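Local coordinates for protein nucleoside hydrolase, putative (Trypanosoma brucei, PDB 3FZ0) that belongs to the nucleoside hydrolase family and binds a calcium ion in an alpha/beta fold built round a mixed central sheet, at residues W83-G87 / F250-F256; E170-N174 / N207-T211. The protein carries 2 engineered substitutions. All coordinates share one frame; numbering follows the deposited sequence.

In the fold
From the N terminus the chain passes strands 6-13, 32-39 and 66-68 before entering the long loop that holds residues 83-87. Contact 1 joins this loop to helix 251-257, 163 residues further on, and so closes a large loop. Contact 2 is nested inside it: the loop following strand 162-165 supplies residues 170-174, and these meet the start of helix 208-212, just beyond strand 203-206, the neighbour of 162-165 in the central sheet. The two contacts do not touch, their centres being 20 Å apart. A second subunit reaches contact 2 but not contact 1. The side chains of Trp-83 and Asn-174 each lie about 3 Å from a bound BTB, probably from the crystallisation liquor.

Contact 1: residues W83-G87 / F250-F256; sequences WGGFG and FQRLEAF
The edge of the Phe-86 ring points at the face of Phe-250, an edge-to-face pair with centroids 5.0 Å apart and planes at 75°. Atom CE2 of Phe-86 stands over the centre of the Phe-250 ring. Leu-253 packs beside the same phenyl group, its CD2 lying 3.5 Å from Phe-86 CZ. These three side chains are the tight, buried part of the contact, and Phe-86 and Phe-250 also touch helix 17-27, which places it against the body of the fold.

Toward solvent lie the exposed Trp-83 and Phe-256 and the partly exposed Arg-252. With CG anti to the backbone N (chi1 -174°), Leu-253 offers one methyl to each of two aromatic side chains, as suits a branched aliphatic residue: CD2 to Phe-86, and CD1 to Trp-83 CH2 at 3.5 Å. Residues 84-87 form a type I turn. Gly-85 CA lies 3.6 Å above the plane of the Trp-83 ring, and without a side chain its backbone can lie this close; the backbone angles of Gly-87 likewise suit a residue without one. Gly-85 O meets the edge of the Phe-256 ring, 3.2 Å from CD1. Phe-86 O reaches the first turn of the helix through a water, which donates to it at 2.9 Å and accepts from Arg-252 N at 2.7 Å. Arg-252 lays its CB and CG alongside the turn, then leads away, its NE hydrogen-bonded to Gly-92 O. Shape and apolar packing thus join loop to helix, with a water bridging Phe-86 O and Arg-252 N.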
loop_
_atom_site.group_PDB
_atom_site.type_symbol
_atom_site.label_atom_id
_atom_site.label_comp_id
_atom_site.label_asym_id
_atom_site.label_seq_id
_atom_site.Cartn_x
_atom_site.Cartn_y
_atom_site.Cartn_z
ATOM N N TRP B 83 -20.029 -11.006 -11.331
ATOM C CA TRP B 83 -19.583 -11.922 -12.378
ATOM C C TRP B 83 -20.601 -12.115 -13.511
ATOM O O TRP B 83 -20.253 -11.958 -14.671
ATOM C CB TRP B 83 -19.275 -13.268 -11.728
ATOM C CG TRP B 83 -18.636 -14.320 -12.617
ATOM C CD1 TRP B 83 -17.627 -14.136 -13.552
ATOM C CD2 TRP B 83 -18.931 -15.729 -12.616
ATOM N NE1 TRP B 83 -17.310 -15.349 -14.135
ATOM C CE2 TRP B 83 -18.083 -16.339 -13.576
ATOM C CE3 TRP B 83 -19.840 -16.534 -11.900
ATOM C CZ2 TRP B 83 -18.123 -17.711 -13.847
ATOM C CZ3 TRP B 83 -19.882 -17.897 -12.168
ATOM C CH2 TRP B 83 -19.022 -18.474 -13.122
ATOM N N GLY B 84 -21.844 -12.456 -13.166
ATOM C CA GLY B 84 -22.874 -12.746 -14.156
ATOM C C GLY B 84 -22.830 -14.127 -14.841
ATOM O O GLY B 84 -23.553 -14.360 -15.808
ATOM N N GLY B 85 -21.985 -15.038 -14.353
ATOM C CA GLY B 85 -21.876 -16.391 -14.915
ATOM C C GLY B 85 -23.152 -17.217 -14.775
ATOM O O GLY B 85 -23.539 -17.969 -15.679
ATOM N N PHE B 86 -23.832 -17.068 -13.653
ATOM C CA PHE B 86 -25.084 -17.753 -13.452
ATOM C C PHE B 86 -26.274 -17.010 -14.010
ATOM O O PHE B 86 -27.384 -17.489 -13.887
ATOM C CB PHE B 86 -25.274 -18.059 -11.953
ATOM C CG PHE B 86 -24.519 -19.271 -11.502
ATOM C CD1 PHE B 86 -23.298 -19.132 -10.808
ATOM C CD2 PHE B 86 -24.997 -20.562 -11.809
ATOM C CE1 PHE B 86 -22.558 -20.278 -10.396
ATOM C CE2 PHE B 86 -24.293 -21.702 -11.427
ATOM C CZ PHE B 86 -23.063 -21.562 -10.713
ATOM N N GLY B 87 -26.045 -15.845 -14.614
ATOM C CA GLY B 87 -27.136 -14.999 -15.133
ATOM C C GLY B 87 -27.345 -13.660 -14.402
ATOM O O GLY B 87 -26.709 -13.377 -13.384
ATOM N N PHE B 250 -28.548 -23.745 -13.542
ATOM C CA PHE B 250 -27.234 -23.786 -14.191
ATOM C C PHE B 250 -27.298 -23.470 -15.688
ATOM O O PHE B 250 -26.277 -23.496 -16.364
ATOM C CB PHE B 250 -26.571 -25.170 -13.974
ATOM C CG PHE B 250 -25.687 -25.247 -12.758
ATOM C CD1 PHE B 250 -26.178 -24.936 -11.500
ATOM C CD2 PHE B 250 -24.346 -25.622 -12.892
ATOM C CE1 PHE B 250 -25.365 -24.993 -10.383
ATOM C CE2 PHE B 250 -23.496 -25.670 -11.781
ATOM C CZ PHE B 250 -24.019 -25.360 -10.504
ATOM N N GLN B 251 -28.489 -23.178 -16.208
ATOM C CA GLN B 251 -28.665 -23.051 -17.673
ATOM C C GLN B 251 -27.808 -21.952 -18.311
ATOM O O GLN B 251 -27.273 -22.137 -19.407
ATOM C CB GLN B 251 -30.147 -22.934 -18.091
ATOM C CG GLN B 251 -30.874 -21.642 -17.682
ATOM C CD GLN B 251 -32.367 -21.660 -18.016
ATOM O OE1 GLN B 251 -33.224 -21.618 -17.134
ATOM N NE2 GLN B 251 -32.679 -21.733 -19.301
ATOM N N ARG B 252 -27.648 -20.824 -17.614
ATOM C CA ARG B 252 -26.830 -19.719 -18.133
ATOM C C ARG B 252 -25.357 -20.084 -18.038
ATOM O O ARG B 252 -24.657 -20.058 -19.042
ATOM C CB ARG B 252 -27.133 -18.395 -17.400
ATOM C CG ARG B 252 -28.623 -18.070 -17.280
ATOM C CD ARG B 252 -29.298 -17.979 -18.662
ATOM N NE ARG B 252 -30.744 -18.073 -18.523
ATOM C CZ ARG B 252 -31.627 -17.749 -19.466
ATOM N NH1 ARG B 252 -31.219 -17.282 -20.637
ATOM N NH2 ARG B 252 -32.928 -17.881 -19.233
ATOM N N LEU B 253 -24.903 -20.447 -16.835
ATOM C CA LEU B 253 -23.548 -20.945 -16.631
ATOM C C LEU B 253 -23.197 -21.964 -17.708
ATOM O O LEU B 253 -22.146 -21.853 -18.350
ATOM C CB LEU B 253 -23.380 -21.596 -15.256
ATOM C CG LEU B 253 -21.928 -21.998 -14.977
ATOM C CD1 LEU B 253 -21.074 -20.743 -14.886
ATOM C CD2 LEU B 253 -21.745 -22.822 -13.701
ATOM N N GLU B 254 -24.082 -22.943 -17.915
ATOM C CA GLU B 254 -23.873 -23.951 -18.954
ATOM C C GLU B 254 -23.670 -23.321 -20.360
ATOM O O GLU B 254 -22.742 -23.693 -21.080
ATOM C CB GLU B 254 -24.999 -24.994 -18.959
ATOM C CG GLU B 254 -24.659 -26.251 -19.754
ATOM C CD GLU B 254 -25.854 -27.178 -19.978
ATOM O OE1 GLU B 254 -25.637 -28.337 -20.391
ATOM O OE2 GLU B 254 -27.009 -26.753 -19.762
ATOM N N ALA B 255 -24.506 -22.358 -20.737
ATOM C CA ALA B 255 -24.363 -21.731 -22.067
ATOM C C ALA B 255 -23.104 -20.879 -22.170
ATOM O O ALA B 255 -22.523 -20.753 -23.223
ATOM C CB ALA B 255 -25.603 -20.910 -22.431
ATOM N N PHE B 256 -22.671 -20.319 -21.058
ATOM C CA PHE B 256 -21.522 -19.434 -21.064
ATOM C C PHE B 256 -20.215 -20.213 -21.114
ATOM O O PHE B 256 -19.273 -19.780 -21.784
ATOM C CB PHE B 256 -21.520 -18.513 -19.825
ATOM C CG PHE B 256 -22.517 -17.366 -19.893
ATOM C CD1 PHE B 256 -23.269 -17.009 -18.755
ATOM C CD2 PHE B 256 -22.689 -16.630 -21.085
ATOM C CE1 PHE B 256 -24.183 -15.943 -18.795
ATOM C CE2 PHE B 256 -23.614 -15.555 -21.153
ATOM C CZ PHE B 256 -24.360 -15.208 -19.995
HETATM O O HOH W 1 -27.421 -20.217 -14.987
#

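Contact 2: residues E170-N174 / N207-T211; sequences ESKGN and NWEVT
One face of the Trp-208 indole receives the amide of Asn-174, whose ND2 stands 3.2 Å above the ring plane, offset toward the rim and 3.3 Å from both CD2 and CE3. The amide and ring planes are 74° apart, and the nitrogen leads the approach. Lys-172 O comes to the five-membered ring obliquely, 3.3 Å from CD1. At the indole's polar edge NE1 is hydrogen-bonded to the hydroxyl of Tyr-322 of the second subunit. The Asn-174 amide is held by further partners, OD1 accepting from Phe-181 N and ND2 bonding to a bound BTB molecule. Asparagine suits the position because one small flat group can serve these partners and still set its nitrogen over the ring.

Glu-209 makes the polar half of the contact. Its chain bends at chi2 (89°), which turns the carboxylate toward the loop. Lys-172 N approaches OE2 nearly along its C-O axis, a hydrogen bond of 3.1 Å with an N-H...O angle of 151°, and Glu-170 N gives OE2 a weak one. OE1 accepts from Ser-169 N, so three backbone N-H groups, one of them weakly, point at one carboxylate, carried to them by a long side chain. Asn-207 is the N-cap of that helix, its OD1 accepting from Val-210 N at 3.2 Å.

Charged groups lie close by: Glu-170 OE1 is 5.0 Å from Glu-209 OE2, and Lys-172 NZ makes a long salt bridge to Glu-170 OE1 while Lys-172 also forms a cation-pi contact with Trp-321 of the second subunit. The three N-H groups and the helix start would probably stabilise a negative Glu-209, partly offsetting the nearby Glu-170; the carboxylate thus joins the loop backbone to the helix beside the subunit interface.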
loop_
_atom_site.group_PDB
_atom_site.type_symbol
_atom_site.label_atom_id
_atom_site.label_comp_id
_atom_site.label_asym_id
_atom_site.label_seq_id
_atom_site.Cartn_x
_atom_site.Cartn_y
_atom_site.Cartn_z
ATOM N N GLU B 170 -2.281 -20.669 -4.276
ATOM C CA GLU B 170 -1.208 -20.572 -5.275
ATOM C C GLU B 170 -1.255 -19.210 -5.951
ATOM O O GLU B 170 -0.617 -18.998 -6.965
ATOM C CB GLU B 170 -1.364 -21.673 -6.352
ATOM C CG GLU B 170 -1.143 -23.120 -5.885
ATOM C CD GLU B 170 -1.351 -24.145 -6.996
ATOM O OE1 GLU B 170 -1.077 -23.822 -8.172
ATOM O OE2 GLU B 170 -1.808 -25.274 -6.712
ATOM N N SER B 171 -2.042 -18.314 -5.376
ATOM C CA SER B 171 -2.410 -17.030 -5.969
ATOM C C SER B 171 -2.732 -17.027 -7.479
ATOM O O SER B 171 -2.370 -16.093 -8.189
ATOM C CB SER B 171 -1.408 -15.929 -5.561
ATOM O OG SER B 171 -0.155 -16.169 -6.165
ATOM N N LYS B 172 -3.420 -18.075 -7.944
ATOM C CA LYS B 172 -4.171 -17.995 -9.177
ATOM C C LYS B 172 -5.476 -17.260 -8.914
ATOM O O LYS B 172 -6.497 -17.904 -8.726
ATOM C CB LYS B 172 -4.480 -19.386 -9.741
ATOM C CG LYS B 172 -3.248 -20.163 -10.149
ATOM C CD LYS B 172 -3.579 -21.372 -10.988
ATOM C CE LYS B 172 -2.488 -22.426 -10.846
ATOM N NZ LYS B 172 -1.376 -22.206 -11.808
ATOM N N GLY B 173 -5.425 -15.925 -8.913
ATOM C CA GLY B 173 -6.586 -15.094 -8.609
ATOM C C GLY B 173 -7.585 -15.113 -9.744
ATOM O O GLY B 173 -7.183 -15.164 -10.898
ATOM N N ASN B 174 -8.878 -15.100 -9.418
ATOM C CA ASN B 174 -9.903 -15.105 -10.464
ATOM C C ASN B 174 -10.649 -13.763 -10.465
ATOM O O ASN B 174 -11.525 -13.523 -11.282
ATOM C CB ASN B 174 -10.850 -16.325 -10.304
ATOM C CG ASN B 174 -11.553 -16.362 -8.929
ATOM O OD1 ASN B 174 -11.696 -15.330 -8.283
ATOM N ND2 ASN B 174 -11.958 -17.555 -8.474
ATOM N N ASN B 207 -10.052 -23.008 -0.627
ATOM C CA ASN B 207 -9.575 -22.022 -1.585
ATOM C C ASN B 207 -9.929 -22.423 -2.998
ATOM O O ASN B 207 -10.321 -23.571 -3.260
ATOM C CB ASN B 207 -8.054 -21.846 -1.467
ATOM C CG ASN B 207 -7.324 -23.166 -1.459
ATOM O OD1 ASN B 207 -7.024 -23.738 -2.505
ATOM N ND2 ASN B 207 -7.078 -23.692 -0.267
ATOM N N TRP B 208 -9.736 -21.476 -3.909
ATOM C CA TRP B 208 -10.053 -21.653 -5.319
ATOM C C TRP B 208 -9.424 -22.908 -5.958
ATOM O O TRP B 208 -10.148 -23.725 -6.559
ATOM C CB TRP B 208 -9.659 -20.382 -6.083
ATOM C CG TRP B 208 -9.738 -20.465 -7.588
ATOM C CD1 TRP B 208 -8.690 -20.345 -8.460
ATOM C CD2 TRP B 208 -10.911 -20.642 -8.390
ATOM N NE1 TRP B 208 -9.134 -20.428 -9.730
ATOM C CE2 TRP B 208 -10.492 -20.611 -9.737
ATOM C CE3 TRP B 208 -12.272 -20.842 -8.106
ATOM C CZ2 TRP B 208 -11.396 -20.796 -10.831
ATOM C CZ3 TRP B 208 -13.181 -21.004 -9.190
ATOM C CH2 TRP B 208 -12.733 -20.986 -10.529
ATOM N N GLU B 209 -8.110 -23.069 -5.828
ATOM C CA GLU B 209 -7.391 -24.153 -6.525
ATOM C C GLU B 209 -7.819 -25.533 -6.052
ATOM O O GLU B 209 -7.984 -26.428 -6.839
ATOM C CB GLU B 209 -5.867 -24.008 -6.423
ATOM C CG GLU B 209 -5.309 -22.738 -7.103
ATOM C CD GLU B 209 -5.254 -21.513 -6.174
ATOM O OE1 GLU B 209 -6.012 -21.481 -5.189
ATOM O OE2 GLU B 209 -4.450 -20.579 -6.424
ATOM N N VAL B 210 -8.076 -25.706 -4.772
ATOM C CA VAL B 210 -8.552 -27.007 -4.343
ATOM C C VAL B 210 -9.956 -27.294 -4.882
ATOM O O VAL B 210 -10.279 -28.459 -5.125
ATOM C CB VAL B 210 -8.445 -27.213 -2.809
ATOM C CG1 VAL B 210 -9.548 -26.468 -2.063
ATOM C CG2 VAL B 210 -8.475 -28.677 -2.501
ATOM N N THR B 211 -10.771 -26.265 -5.105
ATOM C CA THR B 211 -12.106 -26.508 -5.694
ATOM C C THR B 211 -12.002 -26.771 -7.193
ATOM O O THR B 211 -12.714 -27.621 -7.723
ATOM C CB THR B 211 -13.158 -25.438 -5.332
ATOM O OG1 THR B 211 -12.856 -24.218 -6.012
ATOM C CG2 THR B 211 -13.199 -25.197 -3.785
#